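Local coordinates for protein dicer Related Helicase (Caenorhabditis elegans, PDB 6M6Q) that probably couples ATP hydrolysis to RNA binding as a RIG-I-like helicase acting in RNA interference, represented here by its N-terminal domain, at residues 110-113 with 114-117; 159-162 with 163-166. One frame throughout, in Å; residues are numbered along the deposited sequence.

Contact 1: 110-113 with 114-117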
loop_
_atom_site.group_PDB
_atom_site.type_symbol
_atom_site.label_atom_id
_atom_site.label_comp_id
_atom_site.label_asym_id
_atom_site.label_seq_id
_atom_site.Cartn_x
_atom_site.Cartn_y
_atom_site.Cartn_z
ATOM N N HIS B 110 -20.404 10.043 9.266
ATOM C CA HIS B 110 -19.436 9.694 8.206
ATOM C C HIS B 110 -18.133 10.462 8.432
ATOM O O HIS B 110 -17.087 9.829 8.450
ATOM C CB HIS B 110 -20.033 9.941 6.834
ATOM C CG HIS B 110 -19.087 9.648 5.728
ATOM N ND1 HIS B 110 -18.818 8.358 5.316
ATOM C CD2 HIS B 110 -18.345 10.467 4.946
ATOM C CE1 HIS B 110 -17.941 8.395 4.340
ATOM N NE2 HIS B 110 -17.629 9.681 4.101
ATOM N N GLN B 111 -18.207 11.755 8.681
ATOM C CA GLN B 111 -17.002 12.599 8.902
ATOM C C GLN B 111 -16.225 12.084 10.124
ATOM O O GLN B 111 -14.969 12.130 10.091
ATOM C CB GLN B 111 -17.393 14.069 9.056
ATOM C CG GLN B 111 -17.647 14.759 7.720
ATOM C CD GLN B 111 -17.932 16.231 7.894
ATOM O OE1 GLN B 111 -18.730 16.629 8.743
ATOM N NE2 GLN B 111 -17.264 17.057 7.100
ATOM N N GLN B 112 -16.933 11.552 11.130
ATOM C CA GLN B 112 -16.329 11.013 12.381
ATOM C C GLN B 112 -15.618 9.690 12.060
ATOM O O GLN B 112 -14.503 9.492 12.558
ATOM C CB GLN B 112 -17.399 10.851 13.471
ATOM C CG GLN B 112 -16.853 10.395 14.824
ATOM C CD GLN B 112 -16.094 11.482 15.545
ATOM O OE1 GLN B 112 -15.164 11.214 16.301
ATOM N NE2 GLN B 112 -16.514 12.723 15.347
ATOM N N LYS B 113 -16.235 8.863 11.209
ATOM C CA LYS B 113 -15.724 7.542 10.762
ATOM C C LYS B 113 -14.408 7.740 10.000
ATOM O O LYS B 113 -13.454 6.981 10.246
ATOM C CB LYS B 113 -16.769 6.844 9.879
ATOM C CG LYS B 113 -17.027 5.369 10.200
ATOM C CD LYS B 113 -18.137 4.740 9.379
ATOM C CE LYS B 113 -17.644 4.171 8.064
ATOM N NZ LYS B 113 -18.713 3.432 7.351
ATOM N N VAL B 114 -14.349 8.771 9.168
ATOM C CA VAL B 114 -13.198 9.116 8.290
ATOM C C VAL B 114 -11.991 9.486 9.171
ATOM O O VAL B 114 -10.884 9.021 8.872
ATOM C CB VAL B 114 -13.589 10.248 7.313
ATOM C CG1 VAL B 114 -12.390 11.001 6.793
ATOM C CG2 VAL B 114 -14.421 9.723 6.149
ATOM N N GLN B 115 -12.212 10.247 10.243
ATOM C CA GLN B 115 -11.166 10.632 11.236
ATOM C C GLN B 115 -10.704 9.379 12.000
ATOM O O GLN B 115 -9.458 9.128 12.093
ATOM C CB GLN B 115 -11.728 11.684 12.195
ATOM C CG GLN B 115 -10.683 12.297 13.112
ATOM C CD GLN B 115 -11.305 13.219 14.126
ATOM O OE1 GLN B 115 -11.651 14.365 13.827
ATOM N NE2 GLN B 115 -11.440 12.723 15.343
ATOM N N ARG B 116 -11.649 8.615 12.526
ATOM C CA ARG B 116 -11.328 7.408 13.312
ATOM C C ARG B 116 -10.499 6.438 12.452
ATOM O O ARG B 116 -9.442 6.014 12.922
ATOM C CB ARG B 116 -12.595 6.782 13.876
ATOM C CG ARG B 116 -12.840 7.183 15.316
ATOM C CD ARG B 116 -14.213 6.833 15.803
ATOM N NE ARG B 116 -14.508 7.587 17.003
ATOM C CZ ARG B 116 -15.690 7.654 17.580
ATOM N NH1 ARG B 116 -15.844 8.380 18.672
ATOM N NH2 ARG B 116 -16.707 6.967 17.093
ATOM N N ARG B 117 -10.909 6.181 11.209
ATOM C CA ARG B 117 -10.163 5.271 10.289
ATOM C C ARG B 117 -8.769 5.821 9.983
ATOM O O ARG B 117 -7.829 5.037 9.962
ATOM C CB ARG B 117 -10.904 5.039 8.981
ATOM C CG ARG B 117 -11.231 3.579 8.773
ATOM C CD ARG B 117 -10.334 2.868 7.797
ATOM N NE ARG B 117 -11.198 2.273 6.795
ATOM C CZ ARG B 117 -10.872 1.273 6.006
ATOM N NH1 ARG B 117 -9.683 0.716 6.096
ATOM N NH2 ARG B 117 -11.743 0.831 5.114
#
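Gln112 and Arg116 meet one turn apart on the long alpha helix 94-127 of this all-helical N-terminal domain, with His110 and Val114 forming a second i to i+4 pair. Gln112 OE1 lies over one face of the Arg116 guanidinium, 3.4 Å above its plane. The amide is turned 70° against that plane, and OE1 stays 3.8 Å from Arg116 NE, so the oxygen rests over the flat group, offset toward its rim. CG of Gln112 stands anti to the backbone N (chi1 -176°), 4.1 Å from Arg116 CZ, and the bend at chi2 (73°) then turns the amide, carrying OE1 over the guanidinium. In the other pair, Val114 CG2 makes a CH-pi contact over the His110 ring face, 4.2 Å from the centroid. Both pairs are spaced by backbone bonds, His110 O accepting from Val114 N at 3.0 Å and Gln112 O from Arg116 N at 3.0 Å.

Farther out, Arg116 NH1 bonds to Asp73 O, and Pro75 packs against both Gln112 and Arg116. With the Arg116 guanidinium gone, as in an alanine here, Asp73 O is likely to lose this donor and the Gln112 amide the flat group it lies over, leaving it freer to turn. His110 NE2 is held by Glu175 of the second subunit, and the same imidazole nitrogen sits 3.8 Å from Val114 CG2.

Contact 2: 159-162 with 163-166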
loop_
_atom_site.group_PDB
_atom_site.type_symbol
_atom_site.label_atom_id
_atom_site.label_comp_id
_atom_site.label_asym_id
_atom_site.label_seq_id
_atom_site.Cartn_x
_atom_site.Cartn_y
_atom_site.Cartn_z
ATOM N N ASP B 159 2.793 -31.406 11.778
ATOM C CA ASP B 159 4.156 -31.141 11.244
ATOM C C ASP B 159 4.105 -31.046 9.712
ATOM O O ASP B 159 4.821 -30.193 9.148
ATOM C CB ASP B 159 5.128 -32.239 11.686
ATOM C CG ASP B 159 5.065 -32.541 13.177
ATOM O OD1 ASP B 159 4.326 -33.481 13.568
ATOM O OD2 ASP B 159 5.724 -31.823 13.934
ATOM N N GLY B 160 3.324 -31.907 9.064
ATOM C CA GLY B 160 3.343 -32.066 7.602
ATOM C C GLY B 160 2.126 -31.447 6.956
ATOM O O GLY B 160 1.710 -31.949 5.892
ATOM N N TRP B 161 1.561 -30.403 7.571
ATOM C CA TRP B 161 0.290 -29.764 7.129
ATOM C C TRP B 161 0.482 -29.154 5.734
ATOM O O TRP B 161 1.223 -28.198 5.620
ATOM C CB TRP B 161 -0.167 -28.714 8.136
ATOM C CG TRP B 161 -1.636 -28.446 8.079
ATOM C CD1 TRP B 161 -2.268 -27.382 7.505
ATOM C CD2 TRP B 161 -2.670 -29.295 8.591
ATOM N NE1 TRP B 161 -3.623 -27.501 7.650
ATOM C CE2 TRP B 161 -3.900 -28.667 8.307
ATOM C CE3 TRP B 161 -2.677 -30.519 9.262
ATOM C CZ2 TRP B 161 -5.118 -29.222 8.679
ATOM C CZ3 TRP B 161 -3.880 -31.066 9.636
ATOM C CH2 TRP B 161 -5.084 -30.427 9.346
ATOM N N LEU B 162 -0.191 -29.690 4.726
ATOM C CA LEU B 162 0.027 -29.343 3.298
ATOM C C LEU B 162 -0.658 -28.004 2.985
ATOM O O LEU B 162 -0.253 -27.336 2.014
ATOM C CB LEU B 162 -0.531 -30.488 2.448
ATOM C CG LEU B 162 -0.631 -30.237 0.947
ATOM C CD1 LEU B 162 0.747 -30.095 0.317
ATOM C CD2 LEU B 162 -1.395 -31.356 0.289
ATOM N N THR B 163 -1.686 -27.653 3.749
ATOM C CA THR B 163 -2.435 -26.387 3.608
ATOM C C THR B 163 -1.504 -25.228 3.947
ATOM O O THR B 163 -1.626 -24.180 3.323
ATOM C CB THR B 163 -3.668 -26.384 4.504
ATOM O OG1 THR B 163 -4.702 -27.074 3.809
ATOM C CG2 THR B 163 -4.115 -24.991 4.874
ATOM N N ALA B 164 -0.630 -25.419 4.934
ATOM C CA ALA B 164 0.333 -24.403 5.411
ATOM C C ALA B 164 1.344 -24.093 4.304
ATOM O O ALA B 164 1.678 -22.921 4.148
ATOM C CB ALA B 164 1.018 -24.863 6.674
ATOM N N GLU B 165 1.783 -25.113 3.560
ATOM C CA GLU B 165 2.764 -24.998 2.451
ATOM C C GLU B 165 2.141 -24.211 1.301
ATOM O O GLU B 165 2.790 -23.265 0.834
ATOM C CB GLU B 165 3.229 -26.377 1.984
ATOM C CG GLU B 165 4.221 -26.317 0.821
ATOM C CD GLU B 165 4.391 -27.605 0.012
ATOM O OE1 GLU B 165 4.791 -27.513 -1.182
ATOM O OE2 GLU B 165 4.129 -28.697 0.567
ATOM N N THR B 166 0.904 -24.529 0.914
ATOM C CA THR B 166 0.179 -23.813 -0.178
ATOM C C THR B 166 0.048 -22.319 0.185
ATOM O O THR B 166 0.389 -21.485 -0.640
ATOM C CB THR B 166 -1.193 -24.443 -0.459
ATOM O OG1 THR B 166 -1.067 -25.864 -0.460
ATOM C CG2 THR B 166 -1.793 -23.972 -1.764
#
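Trp161 and Leu162 turn back onto Thr163 to Thr166 where a loop runs into the first turn of alpha helix 162-171. Two hydrogen bonds converge on one carbonyl here. Leu162 O accepts from Thr166 N at 3.2 Å, the usual i to i+4 helical bond, and from Thr166 OG1 at 3.0 Å. The two donors arrive from opposite faces of the carbonyl plane, each tilted 26° from it. The hydroxyl gets there because chi1 (-43°) sets OG1 beside its own backbone N, from where it folds back along the helix, so the buried hydroxyl gives its proton within the turn. A weak bond comes before it: Ala164 N reaches Trp161 O at 3.4 Å, at a bent N-H angle of 133°.

The other contacts within the turn are van der Waals ones. The five-membered side of the Trp161 indole runs alongside Thr163, both side chains pointing the same way; Thr163 CB carries the contact, 3.5 Å from Trp161 CD1, with CG2 beside it, while Ala164 N sits at the ring edge. Ala164 CB adds an apolar touch 4.2 Å from Trp161 CD1. On another side of the turn Leu162 CD1 packs against the carboxylate of Glu165, 3.7 Å from OE2.

Polar ties to the segment beyond helix 262-271 fix this turn in the fold: Asn278 OD1 takes the Leu162 N-H, Phe275 O is bonded to Thr163 OG1, and Ile273 O makes a weak bond with Trp161 NE1.

Contact 1 is a run of about two turns inside helix 94-127, contact 2 the passage from a loop into helix 162-171; they lie on opposite sides of the centre of the chain, about 19 Å from it for contact 1 and 21 Å for contact 2. Their centres are 40 Å apart and their nearest atoms about 25 Å, so they do not touch. In sequence they stand in series, 110-117 closing well before 159-166 opens. Their settings differ: contact 1 lies on the surface and reaches the second subunit, whereas contact 2 is partly buried and touches no other chain of the assembly. The ATP site probably belongs to the helicase part of the protein, beyond this N-terminal piece.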